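Local coordinates for protein putative alpha-L-fucosidase (Bacteroides thetaiotaomicron VPI-5482, PDB 3GZA) that probably hydrolyses alpha-L-fucosidic bonds, releasing L-fucose from glycoconjugates or oligosaccharides, at residues A20-V25 with K305-N310; T57-D62 with V101-G106; F235-P238 with R244-S247; R280-W283 with D288-N291. One frame throughout, in Å; residues are numbered along the deposited sequence. Where two conformers were deposited one is given.

Interaction 1 of 4, residues A20-V25 with K305-N310; sequences AEMGAV and KSVGRN
Val307 reaches across to Glu21 and Met22 at the start of strand 22-26, the first strand of the TIM-barrel-like catalytic domain, from the loop that leads out of helix 296-304 into strand 312-317. Those two strands run side by side in the sheet, so the contact sits where both enter it, and it is largely buried.

The contact is one of van der Waals packing, and no hydrogen bond crosses it. The two methyls of Val307 divide the work. CG1, set anti to the backbone N (chi1 175°), lies against the side of the Glu21 chain, 4.0 Å from its CB and 3.8 Å from OE1. CG2 faces the strand, 4.0 Å from CG of Met22, a selenomethionine; the Val307 and Met22 side chains cross at about a right angle. Cutting Val307 back to an alanine is likely to open a gap beside the Glu21 chain and Met22 CG, with the methyl contact to Glu21 O gone.

Polar groups are served from outside. The Glu21 chain passes Val307, and its carboxylate, through OE2, bonds to His407 and forms a salt bridge with Lys408, both in the C-terminal beta domain. Within 305-310, Arg309 N donates to Ser306 O and closes a type I turn with Val307 at its second position. The closest approach is backbone to methyl, Glu21 O lying 3.3 Å from Val307 CG2.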
loop_
_atom_site.group_PDB
_atom_site.type_symbol
_atom_site.label_atom_id
_atom_site.label_comp_id
_atom_site.label_asym_id
_atom_site.label_seq_id
_atom_site.Cartn_x
_atom_site.Cartn_y
_atom_site.Cartn_z
ATOM N N ALA A 20 29.432 15.101 -18.546
ATOM C CA ALA A 20 29.565 14.648 -17.160
ATOM C C ALA A 20 30.657 13.638 -17.001
ATOM O O ALA A 20 31.382 13.688 -16.002
ATOM C CB ALA A 20 28.230 14.076 -16.648
ATOM N N GLU A 21 30.748 12.685 -17.943
ATOM C CA GLU A 21 31.721 11.571 -17.919
ATOM C C GLU A 21 31.508 10.530 -16.855
ATOM O O GLU A 21 31.689 9.358 -17.106
ATOM C CB GLU A 21 33.171 12.062 -17.927
ATOM C CG GLU A 21 33.525 12.922 -19.151
ATOM C CD GLU A 21 34.920 13.468 -19.190
ATOM O OE1 GLU A 21 35.707 13.214 -18.289
ATOM O OE2 GLU A 21 35.213 14.256 -20.103
HETATM N N MSE A 22 31.166 10.960 -15.644
HETATM C CA MSE A 22 30.956 10.041 -14.553
HETATM C C MSE A 22 29.799 10.498 -13.698
HETATM O O MSE A 22 29.583 11.717 -13.521
HETATM C CB MSE A 22 32.158 10.016 -13.666
HETATM C CG MSE A 22 33.358 9.407 -14.227
HETATM SE SE MSE A 22 34.832 9.429 -12.918
HETATM C CE MSE A 22 33.955 8.240 -11.648
ATOM N N GLY A 23 29.092 9.519 -13.173
ATOM C CA GLY A 23 28.008 9.750 -12.225
ATOM C C GLY A 23 27.868 8.586 -11.271
ATOM O O GLY A 23 28.565 7.590 -11.410
ATOM N N ALA A 24 26.946 8.720 -10.318
ATOM C CA ALA A 24 26.684 7.672 -9.353
ATOM C C ALA A 24 25.199 7.374 -9.253
ATOM O O ALA A 24 24.353 8.271 -9.387
ATOM C CB ALA A 24 27.198 8.080 -7.960
ATOM N N VAL A 25 24.877 6.116 -8.999
ATOM C CA VAL A 25 23.499 5.698 -8.684
ATOM C C VAL A 25 23.565 5.079 -7.240
ATOM O O VAL A 25 24.451 4.285 -6.890
ATOM C CB VAL A 25 22.860 4.738 -9.709
ATOM C CG1 VAL A 25 23.641 3.417 -9.794
ATOM C CG2 VAL A 25 21.359 4.531 -9.371
ATOM N N LYS A 305 38.404 2.305 -19.946
ATOM C CA LYS A 305 37.602 1.516 -20.880
ATOM C C LYS A 305 36.134 1.910 -20.888
ATOM O O LYS A 305 35.298 1.188 -21.378
ATOM C CB LYS A 305 37.811 0.004 -20.636
ATOM C CG LYS A 305 39.225 -0.467 -20.962
ATOM C CD LYS A 305 39.541 -1.890 -20.492
ATOM C CE LYS A 305 41.006 -2.325 -20.892
ATOM N NZ LYS A 305 41.542 -3.432 -20.017
ATOM N N SER A 306 35.800 3.073 -20.335
ATOM C CA SER A 306 34.445 3.605 -20.351
ATOM C C SER A 306 34.577 5.034 -20.782
ATOM O O SER A 306 34.403 5.296 -21.962
ATOM C CB SER A 306 33.692 3.482 -19.022
ATOM O OG SER A 306 34.464 3.964 -17.937
ATOM N N VAL A 307 34.961 5.924 -19.858
ATOM C CA VAL A 307 35.180 7.322 -20.177
ATOM C C VAL A 307 36.183 7.442 -21.341
ATOM O O VAL A 307 36.032 8.280 -22.235
ATOM C CB VAL A 307 35.663 8.094 -18.952
ATOM C CG1 VAL A 307 36.011 9.594 -19.332
ATOM C CG2 VAL A 307 34.605 7.991 -17.800
ATOM N N GLY A 308 37.199 6.585 -21.376
ATOM C CA GLY A 308 38.185 6.586 -22.471
ATOM C C GLY A 308 37.799 5.897 -23.761
ATOM O O GLY A 308 38.587 5.834 -24.706
ATOM N N ARG A 309 36.580 5.371 -23.769
ATOM C CA ARG A 309 35.938 4.720 -24.908
ATOM C C ARG A 309 34.570 5.391 -25.206
ATOM O O ARG A 309 33.658 4.760 -25.713
ATOM C CB ARG A 309 35.762 3.204 -24.673
ATOM C CG ARG A 309 37.012 2.444 -24.732
ATOM C CD ARG A 309 36.798 0.954 -24.537
ATOM N NE ARG A 309 38.071 0.250 -24.598
ATOM C CZ ARG A 309 38.190 -1.061 -24.404
ATOM N NH1 ARG A 309 37.143 -1.810 -24.154
ATOM N NH2 ARG A 309 39.376 -1.623 -24.439
ATOM N N ASN A 310 34.446 6.692 -24.924
ATOM C CA ASN A 310 33.268 7.454 -25.330
ATOM C C ASN A 310 31.985 6.983 -24.677
ATOM O O ASN A 310 30.932 6.965 -25.290
ATOM C CB ASN A 310 33.095 7.353 -26.868
ATOM C CG ASN A 310 32.143 8.389 -27.429
ATOM O OD1 ASN A 310 31.967 9.490 -26.860
ATOM N ND2 ASN A 310 31.570 8.074 -28.620
#

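Interaction 2 of 4, residues T57-D62 with V101-G106; sequences TELNTD and VKWRDG
Leu59 meets Trp103 and Arg104 just before helix 61-69, where two loops of the catalytic domain come together near the surface. Its CB faces the other segment and lies 4.0 Å from Arg104 NH2. From there CG turns anti to the backbone N (chi1 180°), which carries the branch toward the indole. CD2 does most of the touching: it comes in at the edge of the Trp103 ring, near its plane, 3.7 Å from CZ2 and equally close to CH2. The same methyl sits over one face of the Arg104 guanidinium, 3.8 Å from NH2.

Arg104 gets there by running extended from CG to NE along its neighbour's indole. Its CG lies over the centre of that ring, and its guanidinium has Trp103 CZ2 on one face, offset toward the rim. At the far end NH1 forms a salt bridge with Asp113 of helix 110-121, the helix that also packs against Leu59 and Trp103 through Ile110.

Two waters finish the contact. Each donates to Leu59 O and accepts from Arg104 NH2; water 1 is 2.9 Å from that nitrogen, and water 2, at 3.3 Å, lies at the guanidinium edge in its plane. The arginine therefore serves both sides of the chemistry: its flat face packs against leucine and tryptophan carbons, while its N-H groups reach Asp113 and, through water, the leucine carbonyl.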
loop_
_atom_site.group_PDB
_atom_site.type_symbol
_atom_site.label_atom_id
_atom_site.label_comp_id
_atom_site.label_asym_id
_atom_site.label_seq_id
_atom_site.Cartn_x
_atom_site.Cartn_y
_atom_site.Cartn_z
ATOM N N THR A 57 19.119 6.098 11.247
ATOM C CA THR A 57 19.163 7.180 12.219
ATOM C C THR A 57 20.319 8.186 12.033
ATOM O O THR A 57 20.283 9.266 12.644
ATOM C CB THR A 57 19.207 6.638 13.694
ATOM O OG1 THR A 57 20.386 5.852 13.882
ATOM C CG2 THR A 57 17.933 5.817 14.035
ATOM N N GLU A 58 21.309 7.849 11.198
ATOM C CA GLU A 58 22.432 8.743 10.889
ATOM C C GLU A 58 22.382 9.210 9.447
ATOM O O GLU A 58 23.371 9.696 8.914
ATOM C CB GLU A 58 23.765 8.045 11.152
ATOM C CG GLU A 58 24.023 7.699 12.612
ATOM C CD GLU A 58 25.326 6.974 12.800
ATOM O OE1 GLU A 58 26.373 7.640 12.699
ATOM O OE2 GLU A 58 25.307 5.755 13.079
ATOM N N LEU A 59 21.207 9.130 8.842
ATOM C CA LEU A 59 21.076 9.525 7.421
ATOM C C LEU A 59 21.657 10.885 7.184
ATOM O O LEU A 59 21.321 11.849 7.883
ATOM C CB LEU A 59 19.618 9.531 7.010
ATOM C CG LEU A 59 19.457 9.945 5.535
ATOM C CD1 LEU A 59 19.860 8.798 4.674
ATOM C CD2 LEU A 59 18.019 10.359 5.156
ATOM N N ASN A 60 22.504 10.983 6.154
ATOM C CA ASN A 60 23.059 12.259 5.743
ATOM C C ASN A 60 23.364 12.214 4.246
ATOM O O ASN A 60 24.425 11.764 3.829
ATOM C CB ASN A 60 24.297 12.616 6.523
ATOM C CG ASN A 60 24.832 13.985 6.136
ATOM O OD1 ASN A 60 24.205 14.692 5.348
ATOM N ND2 ASN A 60 25.928 14.411 6.784
ATOM N N THR A 61 22.429 12.655 3.409
ATOM C CA THR A 61 22.665 12.623 1.972
ATOM C C THR A 61 23.776 13.579 1.540
ATOM O O THR A 61 24.342 13.353 0.445
ATOM C CB THR A 61 21.401 12.876 1.178
ATOM O OG1 THR A 61 20.831 14.078 1.651
ATOM C CG2 THR A 61 20.403 11.735 1.339
ATOM N N ASP A 62 24.138 14.570 2.365
ATOM C CA ASP A 62 25.286 15.402 2.003
ATOM C C ASP A 62 26.505 14.473 1.916
ATOM O O ASP A 62 27.351 14.683 1.073
ATOM C CB ASP A 62 25.570 16.511 3.001
ATOM C CG ASP A 62 24.614 17.686 2.922
ATOM O OD1 ASP A 62 23.833 17.775 1.968
ATOM O OD2 ASP A 62 24.699 18.546 3.885
ATOM N N VAL A 101 6.111 5.057 7.812
ATOM C CA VAL A 101 7.074 4.552 8.753
ATOM C C VAL A 101 7.260 5.428 9.968
ATOM O O VAL A 101 6.909 6.617 9.951
ATOM C CB VAL A 101 8.464 4.333 8.081
ATOM C CG1 VAL A 101 8.370 3.360 6.930
ATOM C CG2 VAL A 101 9.120 5.684 7.689
ATOM N N LYS A 102 7.746 4.831 11.054
ATOM C CA LYS A 102 8.015 5.570 12.308
ATOM C C LYS A 102 9.212 6.520 12.214
ATOM O O LYS A 102 9.205 7.596 12.837
ATOM C CB LYS A 102 8.248 4.584 13.450
ATOM C CG LYS A 102 7.045 3.706 13.778
ATOM C CD LYS A 102 7.459 2.592 14.742
ATOM C CE LYS A 102 6.255 1.690 15.172
ATOM N NZ LYS A 102 6.622 0.532 16.124
ATOM N N TRP A 103 10.204 6.135 11.399
ATOM C CA TRP A 103 11.370 6.970 11.146
ATOM C C TRP A 103 10.933 8.352 10.669
ATOM O O TRP A 103 10.075 8.482 9.789
ATOM C CB TRP A 103 12.249 6.301 10.106
ATOM C CG TRP A 103 13.455 7.077 9.730
ATOM C CD1 TRP A 103 14.612 7.145 10.418
ATOM C CD2 TRP A 103 13.645 7.861 8.540
ATOM N NE1 TRP A 103 15.518 7.937 9.747
ATOM C CE2 TRP A 103 14.957 8.375 8.590
ATOM C CE3 TRP A 103 12.851 8.165 7.438
ATOM C CZ2 TRP A 103 15.481 9.196 7.583
ATOM C CZ3 TRP A 103 13.371 8.964 6.457
ATOM C CH2 TRP A 103 14.663 9.461 6.517
ATOM N N ARG A 104 11.511 9.382 11.293
ATOM C CA ARG A 104 11.155 10.758 11.009
ATOM C C ARG A 104 9.661 11.080 11.125
ATOM O O ARG A 104 9.185 12.062 10.548
ATOM C CB ARG A 104 11.772 11.280 9.713
ATOM C CG ARG A 104 13.279 11.449 9.836
ATOM C CD ARG A 104 13.837 12.095 8.611
ATOM N NE ARG A 104 15.294 12.201 8.729
ATOM C CZ ARG A 104 16.121 12.671 7.795
ATOM N NH1 ARG A 104 15.686 13.122 6.638
ATOM N NH2 ARG A 104 17.421 12.669 8.049
ATOM N N ASP A 105 8.967 10.308 11.968
ATOM C CA ASP A 105 7.571 10.539 12.314
ATOM C C ASP A 105 6.692 10.606 11.071
ATOM O O ASP A 105 5.704 11.369 11.035
ATOM C CB ASP A 105 7.487 11.826 13.160
ATOM C CG ASP A 105 6.136 12.016 13.874
ATOM O OD1 ASP A 105 5.477 11.022 14.250
ATOM O OD2 ASP A 105 5.765 13.182 14.065
ATOM N N GLY A 106 7.069 9.809 10.083
ATOM C CA GLY A 106 6.343 9.762 8.819
ATOM C C GLY A 106 6.412 10.981 7.929
ATOM O O GLY A 106 5.627 11.106 6.975
HETATM O O HOH W 1 19.769 14.250 7.368
HETATM O O HOH W 2 19.796 11.878 10.172
#

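Interaction 3 of 4, residues F235-P238 with R244-S247; sequences FPVP and RIES
Phe235 closes strand 234-235 and brings its ring to Ile245, the first of two hydrophobic meetings between the ends of a loop that runs on to helix 251-257. Phe235 CE2 is 4.3 Å from Ile245 CD1, an oblique approach. The following proline packs on one face of the same ring, Pro236 CD lying 3.4 Å above the plane, toward the rim. Leu254 of helix 251-257 touches Phe235, Pro236 and Ile245 alike, and Val266 of strand 264-273 packs on Phe235 as well.

Val237 carries the heart of the contact through both of its methyls. CG1, anti to the carbonyl carbon (chi1 -72°), points at the backbone of the other segment and lies 3.3 Å from Arg244 O. CG2 also reaches Ile245, 4.0 Å from CG1 of that residue, and the two side chains cross at about a right angle. The Val237 carbonyl oxygen comes back to the edge of the Phe235 ring, in its plane. Pro238 follows, and its backbone bonds to Ala215.

On the opposing segment the charged end of Arg244 leads elsewhere, into a salt bridge with Asp213, and it is chiefly its backbone oxygen that meets the valine. With no hydrogen bond between the two segments, the direct contact between them is made of methyl, ring and carbonyl contacts. Packing of this kind depends on shape, and the polar links here, from Arg244 to Asp213 and from Pro238 to Ala215, tie each segment to other loops.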
loop_
_atom_site.group_PDB
_atom_site.type_symbol
_atom_site.label_atom_id
_atom_site.label_comp_id
_atom_site.label_asym_id
_atom_site.label_seq_id
_atom_site.Cartn_x
_atom_site.Cartn_y
_atom_site.Cartn_z
ATOM N N PHE A 235 23.067 5.169 -33.442
ATOM C CA PHE A 235 22.285 3.970 -33.202
ATOM C C PHE A 235 21.215 3.853 -34.285
ATOM O O PHE A 235 20.756 4.863 -34.790
ATOM C CB PHE A 235 21.725 4.077 -31.745
ATOM C CG PHE A 235 21.598 2.755 -31.044
ATOM C CD1 PHE A 235 22.753 2.054 -30.687
ATOM C CD2 PHE A 235 20.349 2.176 -30.779
ATOM C CE1 PHE A 235 22.649 0.853 -30.067
ATOM C CE2 PHE A 235 20.260 0.949 -30.149
ATOM C CZ PHE A 235 21.400 0.284 -29.813
ATOM N N PRO A 236 20.843 2.625 -34.655
ATOM C CA PRO A 236 19.900 2.454 -35.752
ATOM C C PRO A 236 18.448 2.845 -35.480
ATOM O O PRO A 236 17.692 3.104 -36.437
ATOM C CB PRO A 236 20.019 0.962 -36.072
ATOM C CG PRO A 236 20.469 0.343 -34.835
ATOM C CD PRO A 236 21.367 1.328 -34.169
ATOM N N VAL A 237 18.098 2.945 -34.207
ATOM C CA VAL A 237 16.759 3.288 -33.757
ATOM C C VAL A 237 16.893 4.201 -32.590
ATOM O O VAL A 237 17.930 4.220 -31.924
ATOM C CB VAL A 237 15.919 2.033 -33.389
ATOM C CG1 VAL A 237 15.530 1.263 -34.664
ATOM C CG2 VAL A 237 16.661 1.152 -32.349
ATOM N N PRO A 238 15.851 5.004 -32.306
ATOM C CA PRO A 238 15.903 5.981 -31.220
ATOM C C PRO A 238 15.680 5.440 -29.822
ATOM O O PRO A 238 15.336 6.191 -28.923
ATOM C CB PRO A 238 14.835 7.008 -31.640
ATOM C CG PRO A 238 13.877 6.255 -32.307
ATOM C CD PRO A 238 14.608 5.145 -33.083
ATOM N N ARG A 244 12.632 -3.210 -31.099
ATOM C CA ARG A 244 12.756 -2.183 -32.128
ATOM C C ARG A 244 14.049 -2.308 -32.948
ATOM O O ARG A 244 14.164 -1.674 -33.984
ATOM C CB ARG A 244 12.657 -0.811 -31.462
ATOM C CG ARG A 244 11.345 -0.600 -30.668
ATOM C CD ARG A 244 10.126 -0.721 -31.588
ATOM N NE ARG A 244 8.938 0.059 -31.189
ATOM C CZ ARG A 244 8.839 1.402 -31.282
ATOM N NH1 ARG A 244 9.880 2.110 -31.655
ATOM N NH2 ARG A 244 7.718 2.049 -30.933
ATOM N N ILE A 245 15.015 -3.091 -32.463
ATOM C CA ILE A 245 16.270 -3.372 -33.192
ATOM C C ILE A 245 15.990 -4.476 -34.228
ATOM O O ILE A 245 15.288 -5.454 -33.936
ATOM C CB ILE A 245 17.413 -3.771 -32.219
ATOM C CG1 ILE A 245 17.743 -2.600 -31.303
ATOM C CG2 ILE A 245 18.671 -4.198 -33.010
ATOM C CD1 ILE A 245 18.536 -2.989 -30.002
ATOM N N GLU A 246 16.522 -4.314 -35.444
ATOM C CA GLU A 246 16.311 -5.284 -36.529
ATOM C C GLU A 246 16.708 -6.675 -36.021
ATOM O O GLU A 246 17.745 -6.847 -35.358
ATOM C CB GLU A 246 17.095 -4.879 -37.804
ATOM C CG GLU A 246 16.469 -5.325 -39.133
ATOM C CD GLU A 246 16.598 -6.819 -39.419
ATOM O OE1 GLU A 246 17.672 -7.388 -39.105
ATOM O OE2 GLU A 246 15.642 -7.416 -40.002
ATOM N N SER A 247 15.862 -7.654 -36.330
ATOM C CA SER A 247 15.993 -9.032 -35.845
ATOM C C SER A 247 17.299 -9.786 -36.151
ATOM O O SER A 247 17.649 -10.703 -35.420
ATOM C CB SER A 247 14.796 -9.869 -36.349
#

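Interaction 4 of 4, residues R280-W283 with D288-N291; sequences RHEW and DDEN
A salt-bridge network in the long loop between strand 264-273 and helix 296-304 of the catalytic domain joins Arg280, Glu282 and Asp289. Arg280 grips the Asp289 carboxylate side-on with two nitrogens, one to each oxygen. NE donates to Asp289 OD1 at 2.9 Å (155°), and NH2 donates to Asp289 OD2 at 2.9 Å, nearly straight at 170°. Each oxygen uses its syn lone pair and lies close to the guanidinium plane, though the planes of the two groups are 32° apart.

The arginine reaches this position because its chain bends twice, at chi2 and chi3, which curls the head back over Glu282. OE2 of Glu282 stands 3.3 Å above the centre of the guanidinium, while OE1 is 3.4 Å from NH2 and well out of the plane, an attraction of charges only. The carboxylate of Glu282 is steadied by the backbone: His281 N donates to Glu282 OE2 at 2.8 Å. The aliphatic part of Glu282 also touches the aspartate, its CG lying 3.5 Å from Asp289 OD2.

Further partners widen the network. Asp289 OD1 also accepts from Asn292, and Glu286 makes a second salt bridge with Arg280 NH2. A methionine in place of Arg280 would probably leave Asp289 without its two-pronged mate and Glu282 facing it uncompensated.

With three carboxylates around one guanidinium, the positive charge probably offsets the repulsion among the acids, and its in-plane N-H groups, together with Asn292, probably help fix how Asp289 is turned.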
loop_
_atom_site.group_PDB
_atom_site.type_symbol
_atom_site.label_atom_id
_atom_site.label_comp_id
_atom_site.label_asym_id
_atom_site.label_seq_id
_atom_site.Cartn_x
_atom_site.Cartn_y
_atom_site.Cartn_z
ATOM N N ARG A 280 31.780 -10.891 -5.871
ATOM C CA ARG A 280 30.539 -10.200 -5.585
ATOM C C ARG A 280 30.205 -9.187 -6.685
ATOM O O ARG A 280 31.022 -8.897 -7.557
ATOM C CB ARG A 280 30.618 -9.496 -4.236
ATOM C CG ARG A 280 30.943 -10.441 -3.114
ATOM C CD ARG A 280 29.729 -11.223 -2.635
ATOM N NE ARG A 280 28.789 -10.407 -1.870
ATOM C CZ ARG A 280 27.498 -10.666 -1.694
ATOM N NH1 ARG A 280 26.903 -11.683 -2.306
ATOM N NH2 ARG A 280 26.771 -9.839 -0.998
ATOM N N HIS A 281 28.979 -8.694 -6.664
ATOM C CA HIS A 281 28.492 -7.725 -7.669
ATOM C C HIS A 281 27.238 -7.118 -7.066
ATOM O O HIS A 281 26.097 -7.476 -7.457
ATOM C CB HIS A 281 28.231 -8.468 -8.990
ATOM C CG HIS A 281 27.897 -7.590 -10.155
ATOM N ND1 HIS A 281 28.865 -7.024 -10.952
ATOM C CD2 HIS A 281 26.707 -7.155 -10.627
ATOM C CE1 HIS A 281 28.273 -6.269 -11.875
ATOM N NE2 HIS A 281 26.965 -6.338 -11.700
ATOM N N GLU A 282 27.443 -6.185 -6.129
ATOM C CA GLU A 282 26.365 -5.745 -5.270
ATOM C C GLU A 282 25.935 -4.299 -5.467
ATOM O O GLU A 282 26.691 -3.400 -5.163
ATOM C CB GLU A 282 26.763 -5.936 -3.810
ATOM C CG GLU A 282 27.299 -7.325 -3.539
ATOM C CD GLU A 282 26.446 -8.482 -4.075
ATOM O OE1 GLU A 282 25.237 -8.609 -3.729
ATOM O OE2 GLU A 282 27.008 -9.360 -4.771
ATOM N N TRP A 283 24.700 -4.107 -5.943
ATOM C CA TRP A 283 24.151 -2.777 -6.130
ATOM C C TRP A 283 23.617 -2.219 -4.806
ATOM O O TRP A 283 23.432 -1.015 -4.663
ATOM C CB TRP A 283 23.053 -2.795 -7.176
ATOM C CG TRP A 283 23.539 -3.016 -8.561
ATOM C CD1 TRP A 283 23.497 -4.172 -9.245
ATOM C CD2 TRP A 283 24.171 -2.052 -9.434
ATOM N NE1 TRP A 283 24.036 -4.003 -10.501
ATOM C CE2 TRP A 283 24.476 -2.712 -10.630
ATOM C CE3 TRP A 283 24.460 -0.693 -9.323
ATOM C CZ2 TRP A 283 25.059 -2.068 -11.733
ATOM C CZ3 TRP A 283 25.098 -0.075 -10.367
ATOM C CH2 TRP A 283 25.342 -0.739 -11.580
ATOM N N ASP A 288 28.846 -7.608 5.601
ATOM C CA ASP A 288 30.145 -8.218 5.323
ATOM C C ASP A 288 30.679 -8.047 3.889
ATOM O O ASP A 288 31.484 -8.865 3.428
ATOM C CB ASP A 288 30.112 -9.695 5.685
ATOM C CG ASP A 288 29.634 -9.932 7.139
ATOM O OD1 ASP A 288 30.245 -9.368 8.072
ATOM O OD2 ASP A 288 28.626 -10.643 7.322
ATOM N N ASP A 289 30.350 -6.939 3.260
ATOM C CA ASP A 289 30.860 -6.630 1.935
ATOM C C ASP A 289 31.902 -5.488 1.976
ATOM O O ASP A 289 32.310 -5.016 0.918
ATOM C CB ASP A 289 29.733 -6.241 0.959
ATOM C CG ASP A 289 29.126 -7.435 0.248
ATOM O OD1 ASP A 289 29.819 -8.470 0.089
ATOM O OD2 ASP A 289 27.930 -7.318 -0.139
ATOM N N GLU A 290 32.378 -5.098 3.162
ATOM C CA GLU A 290 33.322 -3.991 3.258
ATOM C C GLU A 290 34.559 -4.174 2.406
ATOM O O GLU A 290 35.116 -3.198 1.873
ATOM C CB GLU A 290 33.736 -3.742 4.716
ATOM C CG GLU A 290 32.621 -3.184 5.570
ATOM C CD GLU A 290 31.531 -4.175 5.954
ATOM O OE1 GLU A 290 31.825 -5.424 5.889
ATOM O OE2 GLU A 290 30.416 -3.673 6.336
ATOM N N ASN A 291 35.020 -5.398 2.303
ATOM C CA ASN A 291 36.252 -5.653 1.613
ATOM C C ASN A 291 36.056 -6.045 0.146
ATOM O O ASN A 291 37.032 -6.427 -0.469
ATOM C CB ASN A 291 37.067 -6.653 2.398
ATOM C CG ASN A 291 37.646 -6.009 3.703
ATOM O OD1 ASN A 291 38.138 -4.869 3.676
ATOM N ND2 ASN A 291 37.535 -6.702 4.816
#

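Interaction 1 closes by far the longest loop: from strand 22-26 near the N terminus the chain runs through nearly the whole catalytic domain before 305-310 returns to it. The other three all fall within that span, one after another, and none crosses another. Interaction 2 comes first, joining the approach to helix 61-69 with the loop ahead of helix 110-121. Interactions 3 and 4 close short loops, one before helix 251-257 and one before helix 296-304. Interactions 2 and 3 lie on opposite sides of the chain's centre, 44 Å apart between centres. Only interactions 1 and 4 touch, where Val25 packs against Trp283.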